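Local coordinates for mRNA export protein (Chaetomium thermophilum, PDB 4WPM) that probably takes part in exporting mRNA from the nucleus to the cytoplasm, the piece described here being its RNA recognition motif domain, at residues 43-46 against 47-51; 72-75 against 76-80. One frame throughout, in Å; residues are numbered along the deposited sequence.

How the contacts relate
Both contacts are local, each lying within a single helix. Contact 1 belongs to helix 40-51 and contact 2 to helix 73-81, in that order along the chain, with the hairpin of strands 59-63 and 66-71 between them. They lie about 12 Å apart, centre to centre, and the helices meet directly: L47 CB packs against L79 CD2 at 3.9 Å, and S51 CB against H78 CB at 4.1 Å. This beta-alpha-beta-beta-alpha-beta order, with two helices backing an antiparallel sheet, is the RNA recognition motif fold. The two helices thus share an apolar contact through L47 and L79, with the more polar pair of S51 and H78 beside it.

Contact 1. Residues 43-46 against 47-51; sequences LLDF and LERKS
L47 forms the apolar centre of this stretch of helix. Its CD1 reaches back a turn to L44 CD2, 4.1 Å away, and to CG of L43, while its CD2 turns to the ring of the adjacent F46 at CD2. With L47 CG beside its own backbone N (chi1 -67°), the branch folds against the carbonyl oxygen of L43, which accepts a hydrogen bond from L47 N at 2.9 Å.

Further out, K50 CB lies over one face of the F46 ring, and K50 CG approaches F46 CZ at 4.2 Å. R49 NH1 comes to the edge of the same ring, in its plane, 4.0 Å from F46 CD1. At the polar edge a salt bridge runs along the helix: R49 NE donates to D45 OD2 at 3.0 Å, from above the carboxylate plane and with a bent N-H angle of 137°. A water joins D45 OD2 to R49 NH1, closing the pair.

In the fold, L44 and L47 pack on L69 of strand 66-71, and E48 OE2 accepts from L57 N in the loop before strand 59-63.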
loop_
_atom_site.group_PDB
_atom_site.type_symbol
_atom_site.label_atom_id
_atom_site.label_comp_id
_atom_site.label_asym_id
_atom_site.label_seq_id
_atom_site.Cartn_x
_atom_site.Cartn_y
_atom_site.Cartn_z
ATOM N N LEU A 43 -14.497 0.837 -8.811
ATOM C CA LEU A 43 -14.082 -0.299 -7.995
ATOM C C LEU A 43 -15.187 -0.731 -7.039
ATOM O O LEU A 43 -15.530 -1.910 -6.972
ATOM C CB LEU A 43 -12.811 0.040 -7.208
ATOM C CG LEU A 43 -12.385 -0.961 -6.130
ATOM C CD1 LEU A 43 -11.998 -2.294 -6.752
ATOM C CD2 LEU A 43 -11.238 -0.401 -5.305
ATOM N N LEU A 44 -15.738 0.223 -6.294
ATOM C CA LEU A 44 -16.787 -0.087 -5.331
ATOM C C LEU A 44 -18.014 -0.631 -6.047
ATOM O O LEU A 44 -18.689 -1.526 -5.544
ATOM C CB LEU A 44 -17.156 1.149 -4.505
ATOM C CG LEU A 44 -16.008 1.843 -3.766
ATOM C CD1 LEU A 44 -16.553 2.794 -2.709
ATOM C CD2 LEU A 44 -15.034 0.845 -3.150
ATOM N N ASP A 45 -18.294 -0.093 -7.229
ATOM C CA ASP A 45 -19.396 -0.586 -8.043
ATOM C C ASP A 45 -19.144 -2.040 -8.426
ATOM O O ASP A 45 -20.054 -2.866 -8.394
ATOM C CB ASP A 45 -19.569 0.273 -9.297
ATOM C CG ASP A 45 -20.726 -0.185 -10.161
ATOM O OD1 ASP A 45 -21.876 0.208 -9.876
ATOM O OD2 ASP A 45 -20.485 -0.938 -11.129
ATOM N N PHE A 46 -17.900 -2.345 -8.781
ATOM C CA PHE A 46 -17.512 -3.704 -9.141
ATOM C C PHE A 46 -17.642 -4.660 -7.959
ATOM O O PHE A 46 -18.111 -5.789 -8.112
ATOM C CB PHE A 46 -16.076 -3.722 -9.671
ATOM C CG PHE A 46 -15.446 -5.085 -9.670
ATOM C CD1 PHE A 46 -15.766 -6.014 -10.644
ATOM C CD2 PHE A 46 -14.529 -5.436 -8.692
ATOM C CE1 PHE A 46 -15.184 -7.267 -10.644
ATOM C CE2 PHE A 46 -13.945 -6.688 -8.686
ATOM C CZ PHE A 46 -14.273 -7.605 -9.664
ATOM N N LEU A 47 -17.227 -4.206 -6.780
ATOM C CA LEU A 47 -17.285 -5.029 -5.576
ATOM C C LEU A 47 -18.722 -5.364 -5.190
ATOM O O LEU A 47 -19.017 -6.488 -4.782
ATOM C CB LEU A 47 -16.591 -4.321 -4.410
ATOM C CG LEU A 47 -15.076 -4.135 -4.523
ATOM C CD1 LEU A 47 -14.564 -3.252 -3.396
ATOM C CD2 LEU A 47 -14.359 -5.477 -4.517
ATOM N N GLU A 48 -19.611 -4.384 -5.316
ATOM C CA GLU A 48 -21.016 -4.580 -4.983
ATOM C C GLU A 48 -21.669 -5.635 -5.873
ATOM O O GLU A 48 -22.406 -6.495 -5.391
ATOM C CB GLU A 48 -21.778 -3.257 -5.100
ATOM C CG GLU A 48 -21.420 -2.242 -4.022
ATOM C CD GLU A 48 -22.072 -0.889 -4.246
ATOM O OE1 GLU A 48 -22.416 -0.574 -5.404
ATOM O OE2 GLU A 48 -22.236 -0.138 -3.260
ATOM N N ARG A 49 -21.395 -5.563 -7.172
ATOM C CA ARG A 49 -21.979 -6.496 -8.130
ATOM C C ARG A 49 -21.404 -7.904 -7.971
ATOM O O ARG A 49 -22.132 -8.893 -8.057
ATOM C CB ARG A 49 -21.756 -6.001 -9.560
ATOM C CG ARG A 49 -22.421 -4.666 -9.859
ATOM C CD ARG A 49 -22.197 -4.230 -11.296
ATOM N NE ARG A 49 -20.791 -3.928 -11.569
ATOM C CZ ARG A 49 -20.021 -4.594 -12.431
ATOM N NH1 ARG A 49 -18.756 -4.234 -12.595
ATOM N NH2 ARG A 49 -20.500 -5.613 -13.140
ATOM N N LYS A 50 -20.096 -7.987 -7.739
ATOM C CA LYS A 50 -19.400 -9.271 -7.675
ATOM C C LYS A 50 -19.784 -10.079 -6.439
ATOM O O LYS A 50 -19.804 -11.310 -6.475
ATOM C CB LYS A 50 -17.886 -9.057 -7.706
ATOM C CG LYS A 50 -17.090 -10.296 -8.101
ATOM C CD LYS A 50 -17.354 -10.720 -9.537
ATOM C CE LYS A 50 -16.488 -11.906 -9.928
ATOM N NZ LYS A 50 -17.074 -12.673 -11.061
ATOM N N SER A 51 -20.070 -9.382 -5.346
ATOM C CA SER A 51 -20.404 -10.028 -4.081
ATOM C C SER A 51 -21.717 -10.801 -4.195
ATOM O O SER A 51 -21.883 -11.849 -3.573
ATOM C CB SER A 51 -20.493 -8.997 -2.956
ATOM O OG SER A 51 -21.612 -8.147 -3.130
HETATM O O HOH W 1 -17.582 -1.259 -12.597
#

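Contact 2. Residues 72-75 against 76-80; sequences NKDD and AQHLL. With SO4 (sulfate ion), chain E.
The amide of A76 is shared by two carbonyls at the start of the helix: A76 N donates to N72 O at 3.2 Å and, weakly, to K73 O at 3.1 Å. Q77 N makes two further weak bonds, to K73 O and D74 O, so this first turn is held by branched, rather bent interactions. One turn on the pattern straightens, and L79 N reaches D75 O at 3.2 Å with an N-H angle of 160°.

N72 is the N-cap. Its OD1 accepts from D75 N at 3.0 Å, the donor standing above the plane of the amide, and so occupies an amide that has no helical carbonyl before it.

Further along, H78 leans back over the preceding turn. With CG beside the backbone N (chi1 -61°), the imidazole brings CE1 to 3.3 Å from D74 OD2, and ring and carboxylate planes stand 80° apart; the D74 carboxylate is loosely ordered, which makes this approach approximate. E53 adds its carboxylate near those of D74 and D75, an acidic group of side chains that might favour a protonated imidazole. An alanine here removes the imidazole, which is likely to leave the neighbouring carboxylates of D74 and E53 without a group that could offset their like charge.

On another side of the helix, the extended side chain of Q77 donates through NE2 to O1 of a sulfate ion at 2.8 Å, and its CG lies 3.7 Å from sulfate O4. The ion is probably a remnant of the crystallisation liquor.

D75 packs on I55 and L79 on L57, both in the loop leading into strand 59-63, and together with the contact to helix 40-51 they define the side of helix 73-81 that joins the domain core.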
loop_
_atom_site.group_PDB
_atom_site.type_symbol
_atom_site.label_atom_id
_atom_site.label_comp_id
_atom_site.label_asym_id
_atom_site.label_seq_id
_atom_site.Cartn_x
_atom_site.Cartn_y
_atom_site.Cartn_z
ATOM N N ASN A 72 -19.898 -3.260 7.751
ATOM C CA ASN A 72 -20.301 -4.163 8.824
ATOM C C ASN A 72 -19.642 -5.528 8.642
ATOM O O ASN A 72 -18.994 -5.780 7.627
ATOM C CB ASN A 72 -21.824 -4.299 8.883
ATOM C CG ASN A 72 -22.419 -4.823 7.592
ATOM O OD1 ASN A 72 -22.351 -6.018 7.303
ATOM N ND2 ASN A 72 -23.017 -3.928 6.813
ATOM N N LYS A 73 -19.809 -6.406 9.626
ATOM C CA LYS A 73 -19.045 -7.650 9.665
ATOM C C LYS A 73 -19.437 -8.643 8.566
ATOM O O LYS A 73 -18.569 -9.233 7.924
ATOM C CB LYS A 73 -19.192 -8.320 11.032
ATOM C CG LYS A 73 -18.197 -9.449 11.248
ATOM C CD LYS A 73 -18.718 -10.515 12.187
ATOM C CE LYS A 73 -18.820 -10.017 13.622
ATOM N NZ LYS A 73 -20.234 -9.845 14.044
ATOM N N ASP A 74 -20.737 -8.833 8.354
ATOM C CA ASP A 74 -21.207 -9.772 7.337
ATOM C C ASP A 74 -20.764 -9.324 5.952
ATOM O O ASP A 74 -20.393 -10.142 5.110
ATOM C CB ASP A 74 -22.730 -9.911 7.377
ATOM C CG ASP A 74 -23.250 -10.897 6.345
ATOM O OD1 ASP A 74 -23.073 -12.117 6.541
ATOM O OD2 ASP A 74 -23.837 -10.451 5.337
ATOM N N ASP A 75 -20.808 -8.017 5.729
ATOM C CA ASP A 75 -20.365 -7.431 4.473
ATOM C C ASP A 75 -18.892 -7.718 4.212
ATOM O O ASP A 75 -18.477 -7.908 3.068
ATOM C CB ASP A 75 -20.601 -5.921 4.485
ATOM C CG ASP A 75 -22.063 -5.552 4.330
ATOM O OD1 ASP A 75 -22.874 -6.432 3.972
ATOM O OD2 ASP A 75 -22.398 -4.371 4.558
ATOM N N ALA A 76 -18.104 -7.738 5.282
ATOM C CA ALA A 76 -16.669 -7.956 5.174
ATOM C C ALA A 76 -16.349 -9.333 4.598
ATOM O O ALA A 76 -15.406 -9.481 3.825
ATOM C CB ALA A 76 -16.009 -7.788 6.533
ATOM N N GLN A 77 -17.142 -10.335 4.965
ATOM C CA GLN A 77 -16.889 -11.702 4.518
ATOM C C GLN A 77 -17.050 -11.851 3.007
ATOM O O GLN A 77 -16.250 -12.524 2.357
ATOM C CB GLN A 77 -17.826 -12.676 5.236
ATOM C CG GLN A 77 -17.410 -14.132 5.116
ATOM C CD GLN A 77 -18.346 -15.071 5.850
ATOM O OE1 GLN A 77 -19.231 -14.633 6.586
ATOM N NE2 GLN A 77 -18.151 -16.371 5.661
ATOM N N HIS A 78 -18.081 -11.225 2.452
ATOM C CA HIS A 78 -18.320 -11.285 1.014
ATOM C C HIS A 78 -17.234 -10.538 0.245
ATOM O O HIS A 78 -16.824 -10.963 -0.835
ATOM C CB HIS A 78 -19.705 -10.735 0.673
ATOM C CG HIS A 78 -20.823 -11.496 1.314
ATOM N ND1 HIS A 78 -21.673 -10.936 2.244
ATOM C CD2 HIS A 78 -21.223 -12.781 1.164
ATOM C CE1 HIS A 78 -22.553 -11.842 2.634
ATOM N NE2 HIS A 78 -22.301 -12.970 1.995
ATOM N N LEU A 79 -16.773 -9.422 0.804
ATOM C CA LEU A 79 -15.686 -8.663 0.196
ATOM C C LEU A 79 -14.392 -9.467 0.242
ATOM O O LEU A 79 -13.610 -9.458 -0.710
ATOM C CB LEU A 79 -15.495 -7.320 0.907
ATOM C CG LEU A 79 -16.539 -6.233 0.641
ATOM C CD1 LEU A 79 -16.353 -5.079 1.612
ATOM C CD2 LEU A 79 -16.448 -5.739 -0.795
ATOM N N LEU A 80 -14.170 -10.159 1.356
ATOM C CA LEU A 80 -12.961 -10.954 1.538
ATOM C C LEU A 80 -12.889 -12.127 0.557
ATOM O O LEU A 80 -11.796 -12.574 0.207
ATOM C CB LEU A 80 -12.868 -11.460 2.981
ATOM C CG LEU A 80 -12.433 -10.429 4.030
ATOM C CD1 LEU A 80 -12.590 -10.991 5.436
ATOM C CD2 LEU A 80 -10.996 -9.976 3.798
HETATM S S SO4 E . -15.563 -17.521 2.800
HETATM O O1 SO4 E . -16.622 -17.790 3.767
HETATM O O2 SO4 E . -14.367 -18.278 3.157
HETATM O O3 SO4 E . -16.002 -17.921 1.467
HETATM O O4 SO4 E . -15.257 -16.095 2.811
#